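Local coordinates for PbSGBP-B lipoprotein (Prevotella bryantii B14, PDB 6D2Y) that probably binds polysaccharide at the cell surface as a lipoprotein of a polysaccharide utilization locus, and carries a bound magnesium ion, at residues K170-P175 against T190-M195; H198-V203 against P213-D218. All coordinates share one frame; numbering follows the deposited sequence.

Contact 1: residues K170-P175 against T190-M195; sequences KDYTLP and TMPEDM
Tyr172, Leu174, Pro192 and Met195 make an apolar packing contact, with no hydrogen bond across it, between the edge strand 172-173 and the loop that follows strand 186-190. The ring of Tyr172 lies over the loop: CA of Met195 sits above one ring face, displaced toward the rim, 4.1 Å from Tyr172 CZ. Beside it, Met195 CB comes within 4.2 Å of Tyr172 CE2, the two side chains crossing at about a right angle. With CG anti to the backbone N (chi1 -180°), the tyrosine carries its hydroxyl on to the proline, where OH meets Pro192 CG at 3.3 Å; this oxygen is buried by the contact and has no polar partner in the model. Both segments belong to the IPT/TIG domain, an immunoglobulin-like beta-sandwich of the E-set type, and the loop leads from one of its sheets, through 186-190, to the other, through 200-205. Leu174 meets the same proline at about a right angle, CD1 lying 3.6 Å from Pro192 CG. The selenomethionine chain of Met195 bends at its last torsion, and its CE comes to 4.3 Å from Leu174 CD1, while Phe189 touches both side chains from strand 186-190.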
ATOM      1  N   LYS A 170      15.859   1.612 -16.008  1.00 78.38           N
ATOM      2  CA  LYS A 170      16.030   1.056 -17.341  1.00 80.34           C
ATOM      3  C   LYS A 170      17.339   0.302 -17.543  1.00 79.73           C
ATOM      4  O   LYS A 170      17.422  -0.506 -18.474  1.00 80.31           O
ATOM      5  CB  LYS A 170      15.920   2.165 -18.410  1.00 82.52           C
ATOM      6  CG  LYS A 170      17.011   3.273 -18.391  1.00 86.67           C
ATOM      7  CD  LYS A 170      17.031   4.088 -17.097  1.00 86.94           C
ATOM      8  CE  LYS A 170      18.089   5.171 -17.114  1.00 85.58           C
ATOM      9  NZ  LYS A 170      18.274   5.711 -15.733  1.00 81.77           N
ATOM     10  N   ASP A 171      18.352   0.528 -16.706  1.00 81.76           N
ATOM     11  CA  ASP A 171      19.642  -0.130 -16.857  1.00 88.17           C
ATOM     12  C   ASP A 171      20.040  -0.981 -15.661  1.00 88.08           C
ATOM     13  O   ASP A 171      21.099  -1.620 -15.703  1.00 93.85           O
ATOM     14  CB  ASP A 171      20.748   0.903 -17.117  1.00 94.25           C
ATOM     15  CG  ASP A 171      20.329   1.972 -18.104  1.00100.02           C
ATOM     16  OD1 ASP A 171      20.377   3.168 -17.745  1.00100.71           O
ATOM     17  OD2 ASP A 171      19.955   1.617 -19.240  1.00102.42           O
ATOM     18  N   TYR A 172      19.240  -1.013 -14.601  1.00 78.12           N
ATOM     19  CA  TYR A 172      19.598  -1.720 -13.381  1.00 70.44           C
ATOM     20  C   TYR A 172      18.690  -2.921 -13.164  1.00 70.57           C
ATOM     21  O   TYR A 172      17.468  -2.827 -13.310  1.00 67.73           O
ATOM     22  CB  TYR A 172      19.524  -0.796 -12.165  1.00 64.72           C
ATOM     23  CG  TYR A 172      19.893  -1.480 -10.870  1.00 65.50           C
ATOM     24  CD1 TYR A 172      21.223  -1.676 -10.519  1.00 73.62           C
ATOM     25  CD2 TYR A 172      18.913  -1.937  -9.998  1.00 61.65           C
ATOM     26  CE1 TYR A 172      21.565  -2.304  -9.336  1.00 77.54           C
ATOM     27  CE2 TYR A 172      19.246  -2.565  -8.812  1.00 66.95           C
ATOM     28  CZ  TYR A 172      20.573  -2.746  -8.488  1.00 72.30           C
ATOM     29  OH  TYR A 172      20.911  -3.371  -7.310  1.00 72.07           O
ATOM     30  N   THR A 173      19.301  -4.048 -12.800  1.00 66.81           N
ATOM     31  CA  THR A 173      18.582  -5.248 -12.402  1.00 61.12           C
ATOM     32  C   THR A 173      19.111  -5.698 -11.050  1.00 59.59           C
ATOM     33  O   THR A 173      20.328  -5.786 -10.856  1.00 65.52           O
ATOM     34  CB  THR A 173      18.740  -6.372 -13.432  1.00 65.47           C
ATOM     35  OG1 THR A 173      18.237  -5.934 -14.702  1.00 74.22           O
ATOM     36  CG2 THR A 173      17.970  -7.610 -12.992  1.00 60.60           C
ATOM     37  N   LEU A 174      18.205  -5.970 -10.121  1.00 57.26           N
ATOM     38  CA  LEU A 174      18.597  -6.402  -8.788  1.00 59.34           C
ATOM     39  C   LEU A 174      19.325  -7.739  -8.874  1.00 61.56           C
ATOM     40  O   LEU A 174      18.765  -8.704  -9.416  1.00 63.26           O
ATOM     41  CB  LEU A 174      17.374  -6.521  -7.881  1.00 57.48           C
ATOM     42  CG  LEU A 174      17.631  -6.935  -6.430  1.00 62.52           C
ATOM     43  CD1 LEU A 174      18.420  -5.865  -5.693  1.00 61.51           C
ATOM     44  CD2 LEU A 174      16.322  -7.225  -5.713  1.00 58.64           C
ATOM     45  N   PRO A 175      20.559  -7.839  -8.380  1.00 61.07           N
ATOM     46  CA  PRO A 175      21.269  -9.123  -8.435  1.00 65.59           C
ATOM     47  C   PRO A 175      20.538 -10.185  -7.629  1.00 62.42           C
ATOM     48  O   PRO A 175      20.012  -9.919  -6.546  1.00 64.69           O
ATOM     49  CB  PRO A 175      22.641  -8.799  -7.829  1.00 67.02           C
ATOM     50  CG  PRO A 175      22.777  -7.307  -7.948  1.00 67.57           C
ATOM     51  CD  PRO A 175      21.387  -6.767  -7.802  1.00 61.44           C
ATOM     52  N   THR A 190      18.410  -8.090   0.416  1.00 61.31           N
ATOM     53  CA  THR A 190      19.316  -7.189   1.116  1.00 62.42           C
ATOM     54  C   THR A 190      19.665  -6.032   0.186  1.00 61.49           C
ATOM     55  O   THR A 190      20.218  -6.248  -0.898  1.00 69.13           O
ATOM     56  CB  THR A 190      20.578  -7.924   1.570  1.00 62.90           C
ATOM     57  OG1 THR A 190      20.224  -9.010   2.434  1.00 56.68           O
ATOM     58  CG2 THR A 190      21.496  -6.980   2.330  1.00 64.07           C
HETATM   59  N   MSE A 191      19.341  -4.813   0.613  1.00 60.45           N
HETATM   60  CA  MSE A 191      19.483  -3.605  -0.203  1.00 52.80           C
HETATM   61  C   MSE A 191      20.927  -3.377  -0.650  1.00 57.27           C
HETATM   62  O   MSE A 191      21.803  -3.163   0.183  1.00 61.99           O
HETATM   63  CB  MSE A 191      18.982  -2.398   0.587  1.00 58.36           C
HETATM   64  CG  MSE A 191      19.267  -1.030  -0.017  1.00 64.43           C
HETATM   65 SE   MSE A 191      18.556  -0.885  -1.818  0.68 66.04          SE
HETATM   66  CE  MSE A 191      16.660  -1.055  -1.411  1.00 53.05           C
ATOM     67  N   PRO A 192      21.176  -3.417  -1.958  1.00 57.64           N
ATOM     68  CA  PRO A 192      22.515  -3.089  -2.464  1.00 57.95           C
ATOM     69  C   PRO A 192      22.876  -1.641  -2.177  1.00 67.45           C
ATOM     70  O   PRO A 192      22.047  -0.814  -1.791  1.00 71.20           O
ATOM     71  CB  PRO A 192      22.412  -3.352  -3.971  1.00 55.13           C
ATOM     72  CG  PRO A 192      21.240  -4.252  -4.127  1.00 58.27           C
ATOM     73  CD  PRO A 192      20.286  -3.903  -3.026  1.00 55.04           C
ATOM     74  N   GLU A 193      24.157  -1.334  -2.375  1.00 76.13           N
ATOM     75  CA  GLU A 193      24.644   0.012  -2.116  1.00 82.34           C
ATOM     76  C   GLU A 193      24.281   0.993  -3.221  1.00 78.35           C
ATOM     77  O   GLU A 193      24.294   2.204  -2.980  1.00 81.46           O
ATOM     78  CB  GLU A 193      26.163   0.000  -1.932  1.00 92.99           C
ATOM     79  CG  GLU A 193      26.628  -0.474  -0.564  1.00101.57           C
ATOM     80  CD  GLU A 193      27.279   0.631   0.250  1.00108.34           C
ATOM     81  OE1 GLU A 193      26.908   1.810   0.064  1.00109.26           O
ATOM     82  OE2 GLU A 193      28.162   0.320   1.076  1.00112.94           O
ATOM     83  N   ASP A 194      23.946   0.510  -4.415  1.00 78.52           N
ATOM     84  CA  ASP A 194      23.865   1.363  -5.594  1.00 77.53           C
ATOM     85  C   ASP A 194      22.562   1.157  -6.354  1.00 70.41           C
ATOM     86  O   ASP A 194      22.531   1.230  -7.586  1.00 71.61           O
ATOM     87  CB  ASP A 194      25.060   1.118  -6.513  1.00 81.38           C
ATOM     88  CG  ASP A 194      25.079  -0.292  -7.079  1.00 84.44           C
ATOM     89  OD1 ASP A 194      24.597  -1.217  -6.390  1.00 84.47           O
ATOM     90  OD2 ASP A 194      25.574  -0.476  -8.210  1.00 87.13           O
HETATM   91  N   MSE A 195      21.460   0.907  -5.654  1.00 62.57           N
HETATM   92  CA  MSE A 195      20.192   0.796  -6.362  1.00 62.12           C
HETATM   93  C   MSE A 195      19.733   2.207  -6.722  1.00 60.68           C
HETATM   94  O   MSE A 195      19.763   3.104  -5.878  1.00 54.49           O
HETATM   95  CB  MSE A 195      19.125   0.058  -5.539  1.00 56.29           C
HETATM   96  CG  MSE A 195      17.708   0.284  -6.054  1.00 54.81           C
HETATM   97 SE   MSE A 195      16.273  -0.344  -4.887  0.54 55.63          SE
HETATM   98  CE  MSE A 195      16.236  -2.217  -5.371  1.00 57.75           C
TER

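Contact 2: residues H198-V203 against P213-D218; sequences HEDIVV and PFQYMD
The chain directions of 198-201 and 214-217 differ by 138°, and the one direct backbone hydrogen bond between the two segments runs from His198 N to Tyr216 O (2.9 Å, N-H...O 171°). This is the open end of the beta hairpin formed by strands 200-205 and 208-215 in the IPT/TIG sandwich. Here waters carry on the pairing: one accepts from both Glu199 N and Tyr216 N, and another accepts from Ile201 N and donates to Phe214 O. Gln215 starts a type II beta turn that ends at Asp218, whose OD2 takes a hydrogen bond from Gln215 N, the donor standing above the carboxylate plane.

The side chain of Gln215 lies against residues 198-200. Extended beyond CG, it runs along their backbone, with Gln215 CG 3.2 Å from Glu199 O and Gln215 OE1 3.3 Å from His198 C. Its amide lies alongside the carboxylate of Asp200, the two planes 88° apart. Ile201 points toward 213-218, and its CD1 meets the Phe214 ring at the edge, 4.1 Å from CD1 of that ring; Met138 of strand 134-138 touches both side chains. Within the turn, CG of Met217 stands over the centre of the Tyr216 ring, whose hydroxyl is hydrogen-bonded to Ala143 O.

His198 bends back toward the turn, its CG beside its own backbone N, and its ring passes Tyr216 O on one face, offset toward the rim. A water in the plane of the imidazole ties the ring to the turn, 2.6 Å from His198 NE2 and donating to Met217 O at 2.5 Å.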
ATOM      1  N   HIS A 198      14.720   7.234  -6.893  1.00 55.60           N
ATOM      2  CA  HIS A 198      13.703   8.042  -7.568  1.00 58.04           C
ATOM      3  C   HIS A 198      13.423   7.533  -8.983  1.00 60.95           C
ATOM      4  O   HIS A 198      13.249   8.313  -9.924  1.00 66.17           O
ATOM      5  CB  HIS A 198      14.107   9.516  -7.595  1.00 57.74           C
ATOM      6  CG  HIS A 198      14.784   9.982  -6.344  1.00 59.89           C
ATOM      7  ND1 HIS A 198      16.142  10.208  -6.272  1.00 62.34           N
ATOM      8  CD2 HIS A 198      14.290  10.264  -5.115  1.00 58.87           C
ATOM      9  CE1 HIS A 198      16.455  10.610  -5.053  1.00 60.58           C
ATOM     10  NE2 HIS A 198      15.349  10.652  -4.332  1.00 57.76           N
ATOM     11  N   GLU A 199      13.383   6.213  -9.137  1.00 55.21           N
ATOM     12  CA  GLU A 199      13.106   5.591 -10.422  1.00 59.01           C
ATOM     13  C   GLU A 199      12.071   4.490 -10.239  1.00 63.72           C
ATOM     14  O   GLU A 199      11.856   3.983  -9.134  1.00 65.94           O
ATOM     15  CB  GLU A 199      14.381   5.027 -11.061  1.00 65.82           C
ATOM     16  CG  GLU A 199      15.408   6.090 -11.417  1.00 78.97           C
ATOM     17  CD  GLU A 199      15.801   6.050 -12.880  1.00 95.67           C
ATOM     18  OE1 GLU A 199      16.857   5.462 -13.197  1.00100.78           O
ATOM     19  OE2 GLU A 199      15.051   6.607 -13.711  1.00100.20           O
ATOM     20  N   ASP A 200      11.429   4.127 -11.345  1.00 63.30           N
ATOM     21  CA  ASP A 200      10.358   3.143 -11.297  1.00 63.76           C
ATOM     22  C   ASP A 200      10.909   1.756 -10.987  1.00 59.63           C
ATOM     23  O   ASP A 200      11.973   1.365 -11.473  1.00 53.15           O
ATOM     24  CB  ASP A 200       9.595   3.129 -12.621  1.00 73.43           C
ATOM     25  CG  ASP A 200       9.144   4.514 -13.049  1.00 82.16           C
ATOM     26  OD1 ASP A 200       9.929   5.219 -13.718  1.00 85.14           O
ATOM     27  OD2 ASP A 200       8.005   4.901 -12.708  1.00 84.91           O
ATOM     28  N   ILE A 201      10.172   1.016 -10.162  1.00 57.95           N
ATOM     29  CA  ILE A 201      10.532  -0.337  -9.762  1.00 58.16           C
ATOM     30  C   ILE A 201       9.532  -1.297 -10.385  1.00 62.19           C
ATOM     31  O   ILE A 201       8.316  -1.136 -10.215  1.00 65.84           O
ATOM     32  CB  ILE A 201      10.557  -0.481  -8.233  1.00 54.82           C
ATOM     33  CG1 ILE A 201      11.609   0.455  -7.643  1.00 53.52           C
ATOM     34  CG2 ILE A 201      10.836  -1.920  -7.834  1.00 50.95           C
ATOM     35  CD1 ILE A 201      11.640   0.449  -6.151  1.00 56.02           C
ATOM     36  N   VAL A 202      10.040  -2.294 -11.104  1.00 60.84           N
ATOM     37  CA  VAL A 202       9.214  -3.247 -11.833  1.00 60.86           C
ATOM     38  C   VAL A 202       9.557  -4.652 -11.356  1.00 61.16           C
ATOM     39  O   VAL A 202      10.730  -5.042 -11.349  1.00 61.06           O
ATOM     40  CB  VAL A 202       9.417  -3.120 -13.354  1.00 59.43           C
ATOM     41  CG1 VAL A 202       8.598  -4.169 -14.091  1.00 57.25           C
ATOM     42  CG2 VAL A 202       9.048  -1.718 -13.822  1.00 61.96           C
ATOM     43  N   VAL A 203       8.536  -5.399 -10.949  1.00 58.47           N
ATOM     44  CA  VAL A 203       8.671  -6.806 -10.595  1.00 53.72           C
ATOM     45  C   VAL A 203       8.154  -7.627 -11.767  1.00 60.25           C
ATOM     46  O   VAL A 203       6.981  -7.512 -12.145  1.00 64.04           O
ATOM     47  CB  VAL A 203       7.906  -7.141  -9.306  1.00 52.56           C
ATOM     48  CG1 VAL A 203       7.990  -8.635  -9.018  1.00 55.21           C
ATOM     49  CG2 VAL A 203       8.458  -6.338  -8.142  1.00 52.02           C
ATOM     50  N   PRO A 213       4.119   0.661  -6.742  1.00 55.87           N
ATOM     51  CA  PRO A 213       3.586   1.989  -6.408  1.00 55.84           C
ATOM     52  C   PRO A 213       4.511   2.781  -5.501  1.00 55.65           C
ATOM     53  O   PRO A 213       4.048   3.504  -4.614  1.00 62.61           O
ATOM     54  CB  PRO A 213       2.264   1.662  -5.707  1.00 52.81           C
ATOM     55  CG  PRO A 213       2.529   0.349  -5.047  1.00 48.87           C
ATOM     56  CD  PRO A 213       3.461  -0.408  -5.968  1.00 55.97           C
ATOM     57  N   PHE A 214       5.819   2.651  -5.707  1.00 53.26           N
ATOM     58  CA  PHE A 214       6.786   3.365  -4.888  1.00 50.01           C
ATOM     59  C   PHE A 214       8.120   3.398  -5.615  1.00 55.52           C
ATOM     60  O   PHE A 214       8.363   2.627  -6.546  1.00 56.40           O
ATOM     61  CB  PHE A 214       6.942   2.720  -3.506  1.00 49.37           C
ATOM     62  CG  PHE A 214       7.020   1.216  -3.535  1.00 56.38           C
ATOM     63  CD1 PHE A 214       8.146   0.570  -4.024  1.00 54.40           C
ATOM     64  CD2 PHE A 214       5.966   0.447  -3.069  1.00 59.97           C
ATOM     65  CE1 PHE A 214       8.216  -0.811  -4.050  1.00 49.32           C
ATOM     66  CE2 PHE A 214       6.030  -0.934  -3.093  1.00 54.02           C
ATOM     67  CZ  PHE A 214       7.158  -1.562  -3.583  1.00 50.45           C
ATOM     68  N   GLN A 215       8.983   4.305  -5.168  1.00 55.28           N
ATOM     69  CA  GLN A 215      10.337   4.422  -5.680  1.00 52.51           C
ATOM     70  C   GLN A 215      11.311   4.345  -4.513  1.00 50.29           C
ATOM     71  O   GLN A 215      10.942   4.552  -3.354  1.00 52.39           O
ATOM     72  CB  GLN A 215      10.540   5.731  -6.458  1.00 54.12           C
ATOM     73  CG  GLN A 215       9.664   5.862  -7.694  1.00 58.57           C
ATOM     74  CD  GLN A 215       9.891   7.166  -8.436  1.00 61.70           C
ATOM     75  OE1 GLN A 215      10.362   8.148  -7.863  1.00 66.99           O
ATOM     76  NE2 GLN A 215       9.559   7.179  -9.721  1.00 64.11           N
ATOM     77  N   TYR A 216      12.565   4.037  -4.829  1.00 50.49           N
ATOM     78  CA  TYR A 216      13.601   3.989  -3.806  1.00 53.25           C
ATOM     79  C   TYR A 216      13.976   5.407  -3.385  1.00 51.82           C
ATOM     80  O   TYR A 216      14.236   6.256  -4.241  1.00 52.00           O
ATOM     81  CB  TYR A 216      14.829   3.257  -4.342  1.00 54.94           C
ATOM     82  CG  TYR A 216      15.912   3.079  -3.311  1.00 50.68           C
ATOM     83  CD1 TYR A 216      15.604   2.667  -2.021  1.00 45.71           C
ATOM     84  CD2 TYR A 216      17.238   3.351  -3.614  1.00 58.69           C
ATOM     85  CE1 TYR A 216      16.588   2.505  -1.071  1.00 51.08           C
ATOM     86  CE2 TYR A 216      18.231   3.197  -2.666  1.00 59.87           C
ATOM     87  CZ  TYR A 216      17.898   2.776  -1.395  1.00 59.02           C
ATOM     88  OH  TYR A 216      18.877   2.617  -0.441  1.00 65.25           O
HETATM   89  N   MSE A 217      14.025   5.661  -2.074  1.00 51.42           N
HETATM   90  CA  MSE A 217      14.217   7.021  -1.540  1.00 54.37           C
HETATM   91  C   MSE A 217      13.135   7.953  -2.064  1.00 51.73           C
HETATM   92  O   MSE A 217      13.433   9.084  -2.427  1.00 53.05           O
HETATM   93  CB  MSE A 217      15.583   7.608  -1.924  1.00 60.44           C
HETATM   94  CG  MSE A 217      16.838   6.843  -1.453  1.00 74.45           C
HETATM   95 SE   MSE A 217      17.358   6.837   0.442  0.77 80.29          SE
HETATM   96  CE  MSE A 217      17.193   4.992   1.043  1.00 79.76           C
ATOM     97  N   ASP A 218      11.890   7.483  -2.102  1.00 48.53           N
ATOM     98  CA  ASP A 218      10.817   8.222  -2.760  1.00 46.91           C
ATOM     99  C   ASP A 218      10.619   9.594  -2.124  1.00 47.44           C
ATOM    100  O   ASP A 218      10.449   9.710  -0.907  1.00 43.67           O
ATOM    101  CB  ASP A 218       9.520   7.417  -2.692  1.00 48.63           C
ATOM    102  CG  ASP A 218       8.593   7.700  -3.853  1.00 54.87           C
ATOM    103  OD1 ASP A 218       8.760   8.746  -4.514  1.00 54.61           O
ATOM    104  OD2 ASP A 218       7.698   6.866  -4.103  1.00 53.97           O
TER
HETATM  105  O   HOH W   1      15.114  10.740  -1.760  1.00 54.82           O
HETATM  106  O   HOH W   2      14.133   3.959  -7.442  1.00 51.56           O
HETATM  107  O   HOH W   3       7.520   2.223  -9.492  1.00 60.87           O

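The centres of contact 1 and contact 2 lie 11 Å apart, and the two follow one another along the chain, with Pro196 and Gln197 between them. They touch directly at two places. Lys170 NZ forms a 2.9 Å salt bridge with Glu199 OE1, and the Tyr216 ring packs against the loop of contact 1, its CD2 3.4 Å from Met195 O and its CE1 3.6 Å from Met191 CE. Strands 172-173, 200-205 and 208-215 share one sheet. Contact 1 is remote from the magnesium site, whereas in contact 2 the side chain of Met217 is about 6 Å from that of Ser255, a magnesium ligand, and about 10 Å from the metal.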